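Local coordinates for phospholethanolamine N-methyltransferase 2 (Haemonchus contortus, PDB 4KRI), which probably catalyses the S-adenosylmethionine-dependent methylation of phosphomonomethylethanolamine in the later steps of phosphocholine synthesis in this parasitic nematode, at residues 65-70 with 88-93; 56-61 with 84-89; 120-125 with 159-164. All coordinates share one frame; numbering follows the deposited sequence.

Interaction 1 of 3, residues 65-70 with 88-93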
loop_
_atom_site.group_PDB
_atom_site.type_symbol
_atom_site.label_atom_id
_atom_site.label_comp_id
_atom_site.label_asym_id
_atom_site.label_seq_id
_atom_site.Cartn_x
_atom_site.Cartn_y
_atom_site.Cartn_z
ATOM N N ASP A 65 15.521 5.427 21.237
ATOM C CA ASP A 65 15.347 5.936 19.879
ATOM C C ASP A 65 14.679 4.907 18.975
ATOM O O ASP A 65 14.051 5.259 17.985
ATOM C CB ASP A 65 16.701 6.354 19.315
ATOM C CG ASP A 65 17.361 7.419 20.165
ATOM O OD1 ASP A 65 16.893 8.587 20.119
ATOM O OD2 ASP A 65 18.326 7.092 20.898
ATOM N N ALA A 66 14.817 3.630 19.307
ATOM C CA ALA A 66 14.174 2.576 18.539
ATOM C C ALA A 66 13.923 1.409 19.454
ATOM O O ALA A 66 14.733 1.103 20.329
ATOM C CB ALA A 66 15.046 2.133 17.360
ATOM N N LEU A 67 12.782 0.770 19.240
ATOM C CA LEU A 67 12.428 -0.442 19.938
ATOM C C LEU A 67 12.116 -1.473 18.869
ATOM O O LEU A 67 11.228 -1.261 18.033
ATOM C CB LEU A 67 11.176 -0.189 20.775
ATOM C CG LEU A 67 10.598 -1.415 21.480
ATOM C CD1 LEU A 67 11.605 -2.032 22.451
ATOM C CD2 LEU A 67 9.329 -1.016 22.201
ATOM N N ILE A 68 12.852 -2.579 18.883
ATOM C CA ILE A 68 12.643 -3.650 17.918
ATOM C C ILE A 68 12.010 -4.819 18.643
ATOM O O ILE A 68 12.573 -5.325 19.607
ATOM C CB ILE A 68 13.984 -4.095 17.312
ATOM C CG1 ILE A 68 14.689 -2.882 16.686
ATOM C CG2 ILE A 68 13.769 -5.176 16.270
ATOM C CD1 ILE A 68 16.122 -3.146 16.308
ATOM N N VAL A 69 10.831 -5.238 18.191
ATOM C CA VAL A 69 10.096 -6.295 18.868
ATOM C C VAL A 69 9.947 -7.436 17.884
ATOM O O VAL A 69 9.307 -7.290 16.843
ATOM C CB VAL A 69 8.708 -5.811 19.329
ATOM C CG1 VAL A 69 7.942 -6.929 20.043
ATOM C CG2 VAL A 69 8.858 -4.624 20.260
ATOM N N ASN A 70 10.539 -8.577 18.209
ATOM C CA ASN A 70 10.656 -9.649 17.234
ATOM C C ASN A 70 10.060 -10.971 17.731
ATOM O O ASN A 70 10.601 -11.600 18.637
ATOM C CB ASN A 70 12.134 -9.848 16.872
ATOM C CG ASN A 70 12.326 -10.812 15.723
ATOM O OD1 ASN A 70 11.475 -10.908 14.835
ATOM N ND2 ASN A 70 13.438 -11.526 15.727
ATOM N N THR A 88 1.017 0.207 25.487
ATOM C CA THR A 88 1.282 1.168 26.546
ATOM C C THR A 88 2.756 1.166 26.926
ATOM O O THR A 88 3.386 2.222 26.984
ATOM C CB THR A 88 0.425 0.870 27.783
ATOM O OG1 THR A 88 -0.956 0.993 27.426
ATOM C CG2 THR A 88 0.742 1.847 28.905
ATOM N N ALA A 89 3.315 -0.017 27.149
ATOM C CA ALA A 89 4.705 -0.125 27.591
ATOM C C ALA A 89 5.646 0.317 26.475
ATOM O O ALA A 89 6.677 0.938 26.725
ATOM C CB ALA A 89 5.022 -1.554 28.026
ATOM N N ALA A 90 5.293 -0.009 25.237
ATOM C CA ALA A 90 6.110 0.398 24.099
ATOM C C ALA A 90 6.163 1.918 23.973
ATOM O O ALA A 90 7.237 2.491 23.798
ATOM C CB ALA A 90 5.590 -0.236 22.812
ATOM N N LEU A 91 5.007 2.569 24.081
ATOM C CA LEU A 91 4.938 4.028 24.034
ATOM C C LEU A 91 5.717 4.674 25.172
ATOM O O LEU A 91 6.422 5.665 24.960
ATOM C CB LEU A 91 3.480 4.501 24.053
ATOM C CG LEU A 91 2.748 4.318 22.719
ATOM C CD1 LEU A 91 1.243 4.506 22.900
ATOM C CD2 LEU A 91 3.267 5.309 21.677
ATOM N N ARG A 92 5.608 4.126 26.379
ATOM C CA ARG A 92 6.350 4.706 27.494
ATOM C C ARG A 92 7.864 4.597 27.300
ATOM O O ARG A 92 8.610 5.487 27.704
ATOM C CB ARG A 92 5.924 4.080 28.828
ATOM C CG ARG A 92 4.531 4.510 29.259
ATOM C CD ARG A 92 4.131 3.903 30.603
ATOM N NE ARG A 92 2.745 4.236 30.930
ATOM C CZ ARG A 92 1.989 3.574 31.804
ATOM N NH1 ARG A 92 2.474 2.523 32.457
ATOM N NH2 ARG A 92 0.736 3.965 32.019
ATOM N N SER A 93 8.317 3.522 26.659
ATOM C CA SER A 93 9.750 3.271 26.548
ATOM C C SER A 93 10.424 4.151 25.498
ATOM O O SER A 93 11.641 4.364 25.548
ATOM C CB SER A 93 10.005 1.810 26.188
ATOM O OG SER A 93 9.827 1.623 24.791
#
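Leu67 reaches from its strand to the helix and touches Ala90 and Ser93 with a single methyl group, CD2. Leu67 points at the helix from its backbone, and with CG opposite the backbone N (chi1 175°) CD2 is the methyl that reaches it. CD2 lies 3.9 Å from Ala90 CB and 3.7 Å from Ser93 OG. The two partners meet this methyl from directions nearly at right angles. One belongs to each of two successive turns of helix 80-93. Ala90 points its CB across the contact rather than straight at the strand. Ser93 does point at the strand, but its hydroxyl is turned back to its own helix. Its OG lies between the backbone N and the carbonyl carbon (chi1 81°) and donates a hydrogen bond of 2.9 Å to Ala90 O. The bond is bent at the acceptor, with a C=O...OG angle of 126°. The polar OG is therefore satisfied within the helix, and what it offers Leu67 is van der Waals packing. No hydrogen bond joins the two segments. Leu67 also packs on Leu100 of strand 98-105, and its backbone pairs with Val99 and Ile101 there. Helix 80-93 thus lies over one face of the sheet, while Ala66 and Ile68 turn to helix 5-18 on the other.

Interaction 2 of 3, residues 56-61 with 84-89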
loop_
_atom_site.group_PDB
_atom_site.type_symbol
_atom_site.label_atom_id
_atom_site.label_comp_id
_atom_site.label_asym_id
_atom_site.label_seq_id
_atom_site.Cartn_x
_atom_site.Cartn_y
_atom_site.Cartn_z
ATOM N N ASP A 56 6.872 -7.511 30.232
ATOM C CA ASP A 56 6.883 -6.822 31.519
ATOM C C ASP A 56 8.235 -6.170 31.818
ATOM O O ASP A 56 8.316 -5.218 32.598
ATOM C CB ASP A 56 6.434 -7.753 32.646
ATOM C CG ASP A 56 4.932 -7.954 32.657
ATOM O OD1 ASP A 56 4.240 -7.188 33.363
ATOM O OD2 ASP A 56 4.441 -8.860 31.948
ATOM N N SER A 57 9.288 -6.656 31.165
ATOM C CA SER A 57 10.606 -6.052 31.318
ATOM C C SER A 57 10.714 -4.720 30.566
ATOM O O SER A 57 11.702 -4.010 30.705
ATOM C CB SER A 57 11.704 -7.014 30.864
ATOM O OG SER A 57 11.617 -8.253 31.537
ATOM N N LEU A 58 9.697 -4.362 29.791
ATOM C CA LEU A 58 9.731 -3.064 29.095
ATOM C C LEU A 58 9.691 -1.902 30.084
ATOM O O LEU A 58 10.018 -0.763 29.727
ATOM C CB LEU A 58 8.585 -2.928 28.087
ATOM C CG LEU A 58 8.671 -3.738 26.793
ATOM C CD1 LEU A 58 7.355 -3.609 26.036
ATOM C CD2 LEU A 58 9.811 -3.243 25.918
ATOM N N LYS A 59 9.291 -2.187 31.321
ATOM C CA LYS A 59 9.266 -1.184 32.380
ATOM C C LYS A 59 10.677 -0.686 32.701
ATOM O O LYS A 59 10.843 0.352 33.357
ATOM C CB LYS A 59 8.643 -1.765 33.659
ATOM C CG LYS A 59 9.624 -2.615 34.476
ATOM C CD LYS A 59 9.073 -2.992 35.854
ATOM C CE LYS A 59 10.184 -3.561 36.739
ATOM N NZ LYS A 59 9.666 -4.238 37.960
ATOM N N ASN A 60 11.685 -1.434 32.248
ATOM C CA ASN A 60 13.078 -1.140 32.566
ATOM C C ASN A 60 13.743 -0.368 31.438
ATOM O O ASN A 60 14.911 0.041 31.543
ATOM C CB ASN A 60 13.832 -2.441 32.828
ATOM C CG ASN A 60 13.302 -3.173 34.050
ATOM O OD1 ASN A 60 12.906 -2.536 35.028
ATOM N ND2 ASN A 60 13.290 -4.506 34.004
ATOM N N LEU A 61 12.987 -0.172 30.369
ATOM C CA LEU A 61 13.470 0.562 29.205
ATOM C C LEU A 61 12.843 1.951 29.112
ATOM O O LEU A 61 11.642 2.120 29.356
ATOM C CB LEU A 61 13.174 -0.228 27.931
ATOM C CG LEU A 61 14.212 -1.250 27.443
ATOM C CD1 LEU A 61 14.748 -2.107 28.550
ATOM C CD2 LEU A 61 13.609 -2.133 26.372
ATOM N N ASP A 84 -3.005 -4.240 24.884
ATOM C CA ASP A 84 -3.039 -2.870 25.399
ATOM C C ASP A 84 -1.873 -2.596 26.352
ATOM O O ASP A 84 -1.290 -1.508 26.337
ATOM C CB ASP A 84 -4.356 -2.593 26.124
ATOM C CG ASP A 84 -5.537 -2.501 25.187
ATOM O OD1 ASP A 84 -5.339 -2.287 23.971
ATOM O OD2 ASP A 84 -6.675 -2.630 25.679
ATOM N N LYS A 85 -1.550 -3.570 27.195
ATOM C CA LYS A 85 -0.396 -3.442 28.081
ATOM C C LYS A 85 0.894 -3.267 27.286
ATOM O O LYS A 85 1.742 -2.450 27.646
ATOM C CB LYS A 85 -0.291 -4.633 29.042
ATOM C CG LYS A 85 -0.939 -4.366 30.377
ATOM C CD LYS A 85 -1.291 -5.652 31.097
ATOM C CE LYS A 85 -1.995 -5.350 32.412
ATOM N NZ LYS A 85 -1.132 -4.518 33.305
ATOM N N PHE A 86 1.033 -4.020 26.201
ATOM C CA PHE A 86 2.231 -3.917 25.374
ATOM C C PHE A 86 2.330 -2.567 24.684
ATOM O O PHE A 86 3.388 -1.950 24.682
ATOM C CB PHE A 86 2.296 -5.013 24.307
ATOM C CG PHE A 86 3.244 -4.688 23.188
ATOM C CD1 PHE A 86 4.614 -4.791 23.373
ATOM C CD2 PHE A 86 2.771 -4.245 21.964
ATOM C CE1 PHE A 86 5.499 -4.469 22.349
ATOM C CE2 PHE A 86 3.647 -3.920 20.938
ATOM C CZ PHE A 86 5.015 -4.041 21.131
ATOM N N ILE A 87 1.242 -2.118 24.068
ATOM C CA ILE A 87 1.301 -0.848 23.339
ATOM C C ILE A 87 1.622 0.277 24.306
ATOM O O ILE A 87 2.404 1.177 23.992
ATOM C CB ILE A 87 -0.003 -0.542 22.604
ATOM C CG1 ILE A 87 -0.308 -1.664 21.615
ATOM C CG2 ILE A 87 0.105 0.787 21.870
ATOM C CD1 ILE A 87 -1.679 -1.562 20.965
ATOM N N THR A 88 1.017 0.207 25.487
ATOM C CA THR A 88 1.282 1.168 26.546
ATOM C C THR A 88 2.756 1.166 26.926
ATOM O O THR A 88 3.386 2.222 26.984
ATOM C CB THR A 88 0.425 0.870 27.783
ATOM O OG1 THR A 88 -0.956 0.993 27.426
ATOM C CG2 THR A 88 0.742 1.847 28.905
ATOM N N ALA A 89 3.315 -0.017 27.149
ATOM C CA ALA A 89 4.705 -0.125 27.591
ATOM C C ALA A 89 5.646 0.317 26.475
ATOM O O ALA A 89 6.677 0.938 26.725
ATOM C CB ALA A 89 5.022 -1.554 28.026
HETATM O O HOH W 1 7.701 0.763 29.311
#
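A water molecule joins Leu58 O to Ala89 O, donating a 2.8 Å hydrogen bond to each. It ties a short 3-10 turn to a helix in the N-terminal half of the protein, whose strand order resembles a Rossmann-like methyltransferase domain. The turn lies in the loop between strands 48-52 and 64-70. Leu58 O also accepts from Leu61 N, so this carbonyl serves both the turn and the water. Beside the bridge the contact is apolar. Leu58 aims at the helix, with CG opposite its carbonyl carbon (chi1 -73°). Its CD1 lies 3.7 Å from Ala89 CB, and its CB is also close to that methyl. The same CD1 meets Phe86 CD1 at 4.0 Å, coming at the ring obliquely. The phenyl ring also packs on Leu73, and both side chains reach strand 64-70. They thus fill the angle between turn, helix and sheet. Within the helix, Asp84 O accepts both Thr88 N at 3.0 Å and Thr88 OG1 at 2.7 Å, the two donors arriving from opposite faces of the carbonyl plane.

Interaction 3 of 3, residues 120-125 with 159-164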
loop_
_atom_site.group_PDB
_atom_site.type_symbol
_atom_site.label_atom_id
_atom_site.label_comp_id
_atom_site.label_asym_id
_atom_site.label_seq_id
_atom_site.Cartn_x
_atom_site.Cartn_y
_atom_site.Cartn_z
ATOM N N ASP A 120 -4.959 -1.180 12.323
ATOM C CA ASP A 120 -5.937 -0.205 12.798
ATOM C C ASP A 120 -5.846 -0.031 14.312
ATOM O O ASP A 120 -5.951 1.081 14.824
ATOM C CB ASP A 120 -7.358 -0.620 12.402
ATOM C CG ASP A 120 -7.647 -0.392 10.928
ATOM O OD1 ASP A 120 -6.928 0.407 10.285
ATOM O OD2 ASP A 120 -8.611 -1.005 10.414
ATOM N N TYR A 121 -5.635 -1.131 15.024
ATOM C CA TYR A 121 -5.556 -1.089 16.479
ATOM C C TYR A 121 -4.384 -0.219 16.938
ATOM O O TYR A 121 -4.524 0.602 17.846
ATOM C CB TYR A 121 -5.400 -2.503 17.031
ATOM C CG TYR A 121 -5.864 -2.670 18.460
ATOM C CD1 TYR A 121 -7.156 -3.088 18.740
ATOM C CD2 TYR A 121 -5.010 -2.423 19.525
ATOM C CE1 TYR A 121 -7.589 -3.252 20.038
ATOM C CE2 TYR A 121 -5.436 -2.577 20.833
ATOM C CZ TYR A 121 -6.727 -2.993 21.082
ATOM O OH TYR A 121 -7.171 -3.159 22.376
ATOM N N PHE A 122 -3.225 -0.416 16.314
ATOM C CA PHE A 122 -2.040 0.376 16.631
ATOM C C PHE A 122 -2.275 1.848 16.291
ATOM O O PHE A 122 -1.820 2.747 17.011
ATOM C CB PHE A 122 -0.838 -0.128 15.824
ATOM C CG PHE A 122 -0.398 -1.515 16.182
ATOM C CD1 PHE A 122 -0.567 -2.003 17.468
ATOM C CD2 PHE A 122 0.192 -2.333 15.225
ATOM C CE1 PHE A 122 -0.151 -3.283 17.803
ATOM C CE2 PHE A 122 0.605 -3.609 15.549
ATOM C CZ PHE A 122 0.428 -4.087 16.843
ATOM N N ASP A 123 -2.988 2.091 15.196
ATOM C CA ASP A 123 -3.170 3.454 14.679
ATOM C C ASP A 123 -4.120 4.274 15.553
ATOM O O ASP A 123 -4.046 5.505 15.591
ATOM C CB ASP A 123 -3.683 3.400 13.233
ATOM C CG ASP A 123 -3.392 4.674 12.449
ATOM O OD1 ASP A 123 -2.292 5.251 12.597
ATOM O OD2 ASP A 123 -4.268 5.101 11.673
ATOM N N VAL A 124 -5.005 3.579 16.260
ATOM C CA VAL A 124 -6.068 4.212 17.037
ATOM C C VAL A 124 -5.681 4.420 18.505
ATOM O O VAL A 124 -6.134 5.370 19.146
ATOM C CB VAL A 124 -7.376 3.380 16.910
ATOM C CG1 VAL A 124 -8.351 3.685 18.026
ATOM C CG2 VAL A 124 -8.022 3.625 15.548
ATOM N N PHE A 125 -4.829 3.545 19.027
ATOM C CA PHE A 125 -4.463 3.584 20.445
ATOM C C PHE A 125 -3.873 4.927 20.901
ATOM O O PHE A 125 -3.010 5.501 20.241
ATOM C CB PHE A 125 -3.501 2.442 20.794
ATOM C CG PHE A 125 -3.418 2.152 22.267
ATOM C CD1 PHE A 125 -4.228 1.185 22.842
ATOM C CD2 PHE A 125 -2.532 2.846 23.081
ATOM C CE1 PHE A 125 -4.161 0.914 24.200
ATOM C CE2 PHE A 125 -2.456 2.580 24.442
ATOM C CZ PHE A 125 -3.269 1.610 25.003
ATOM N N TRP A 159 5.828 -4.190 11.068
ATOM C CA TRP A 159 5.246 -2.849 11.118
ATOM C C TRP A 159 6.342 -1.854 11.431
ATOM O O TRP A 159 7.180 -2.099 12.287
ATOM C CB TRP A 159 4.183 -2.750 12.230
ATOM C CG TRP A 159 2.867 -3.388 11.924
ATOM C CD1 TRP A 159 1.722 -2.759 11.516
ATOM C CD2 TRP A 159 2.544 -4.775 12.029
ATOM N NE1 TRP A 159 0.707 -3.682 11.358
ATOM C CE2 TRP A 159 1.191 -4.926 11.660
ATOM C CE3 TRP A 159 3.271 -5.914 12.396
ATOM C CZ2 TRP A 159 0.551 -6.168 11.648
ATOM C CZ3 TRP A 159 2.638 -7.140 12.380
ATOM C CH2 TRP A 159 1.292 -7.257 12.006
ATOM N N THR A 160 6.320 -0.715 10.757
ATOM C CA THR A 160 7.194 0.400 11.105
ATOM C C THR A 160 6.276 1.511 11.582
ATOM O O THR A 160 5.454 1.989 10.810
ATOM C CB THR A 160 7.969 0.909 9.865
ATOM O OG1 THR A 160 8.826 -0.134 9.367
ATOM C CG2 THR A 160 8.845 2.098 10.241
ATOM N N LEU A 161 6.413 1.913 12.848
ATOM C CA LEU A 161 5.542 2.938 13.449
ATOM C C LEU A 161 6.405 3.947 14.191
ATOM O O LEU A 161 7.511 3.619 14.611
ATOM C CB LEU A 161 4.584 2.272 14.446
ATOM C CG LEU A 161 3.754 1.086 13.946
ATOM C CD1 LEU A 161 3.094 0.361 15.121
ATOM C CD2 LEU A 161 2.705 1.548 12.957
ATOM N N MET A 162 5.910 5.172 14.358
ATOM C CA MET A 162 6.681 6.200 15.054
ATOM C C MET A 162 5.848 6.821 16.167
ATOM O O MET A 162 4.670 7.128 15.963
ATOM C CB MET A 162 7.109 7.282 14.048
ATOM C CG MET A 162 8.006 8.368 14.623
ATOM S SD MET A 162 8.867 9.328 13.343
ATOM C CE MET A 162 8.174 8.573 11.859
ATOM N N LYS A 163 6.447 7.019 17.338
ATOM C CA LYS A 163 5.734 7.653 18.448
ATOM C C LYS A 163 5.561 9.143 18.182
ATOM O O LYS A 163 6.533 9.830 17.871
ATOM C CB LYS A 163 6.520 7.489 19.739
ATOM C CG LYS A 163 5.796 8.068 20.957
ATOM C CD LYS A 163 6.654 7.979 22.218
ATOM C CE LYS A 163 5.940 8.630 23.397
ATOM N NZ LYS A 163 6.670 8.451 24.686
ATOM N N LYS A 164 4.333 9.642 18.317
ATOM C CA LYS A 164 4.030 11.056 18.050
ATOM C C LYS A 164 3.085 11.611 19.111
ATOM O O LYS A 164 2.365 10.853 19.775
ATOM C CB LYS A 164 3.380 11.217 16.671
ATOM C CG LYS A 164 4.276 10.868 15.509
ATOM C CD LYS A 164 5.432 11.853 15.390
ATOM C CE LYS A 164 6.242 11.580 14.121
ATOM N NZ LYS A 164 7.416 12.490 13.992
#
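Phe122 and Trp159 hold CG in the same way, opposite the carbonyl carbon and beside the backbone N (chi1 -66° and -76°). Both leave their backbones toward the other segment. These first torsions bring the rings together, and the second torsion of each turns its plane. The result is a T-shaped, edge-to-face pair. The CD2-CE2 edge of Phe122 is directed at one face of the indole. The ring planes stand at 88°, and the centre of the phenyl ring is 5.2 Å from that of the five-membered ring. Phe122 CD2 is 4.0 Å from Trp159 CD1, and Phe122 CE2 is 4.1 Å from Trp159 CE2. Phe122 CE2 stands over one face of the indole, offset toward its rim. The indole N-H has its own partner nearby. Trp159 NE1 is hydrogen-bonded to Thr119 OG1, just before segment 120-125, so the helix that supplies the phenyl edge also helps fix the rotation of the indole. Leu161 is two residues further along the strand and projects from the same face. Its CD1 fits beside the root of the phenyl ring, 4.0 Å from Phe122 CB and 4.0 Å from Phe122 CD2. It meets the ring obliquely. Phe122 and Trp159 both touch Leu102 of strand 98-105, and Leu161 packs on Leu100 there. Asp120 and Asp123 of the same helix both form salt bridges to Arg177. Strand 156-166 runs antiparallel to strands 98-105 and 132-143 and lies between them. A late antiparallel strand inserted there, with a helix packed across the sheet, is consistent with the Rossmann-like fold of class I methyltransferases.

Interactions 1 and 2 share helix 80-93 and residues Thr88 and Ala89, and their apolar groups merge where Leu67 CD1 packs on Leu58 CD2 and Val69 CG2 on Phe86 CE1. Interaction 3 puts the neighbouring helix 114-124 on a strand of the same sheet. All three are buried. Interactions 1 and 3 are helix-on-sheet packing, mostly aliphatic in one and aromatic in the other. Interaction 2 is nearest the surface, with Ala89 partly exposed; it joins a loop to the helix and alone uses a bridging water. Polar bonds link the contacts: Lys163 NZ to Leu91 O between 1 and 3, and Tyr121 OH to Asp84 OD1 between 2 and 3.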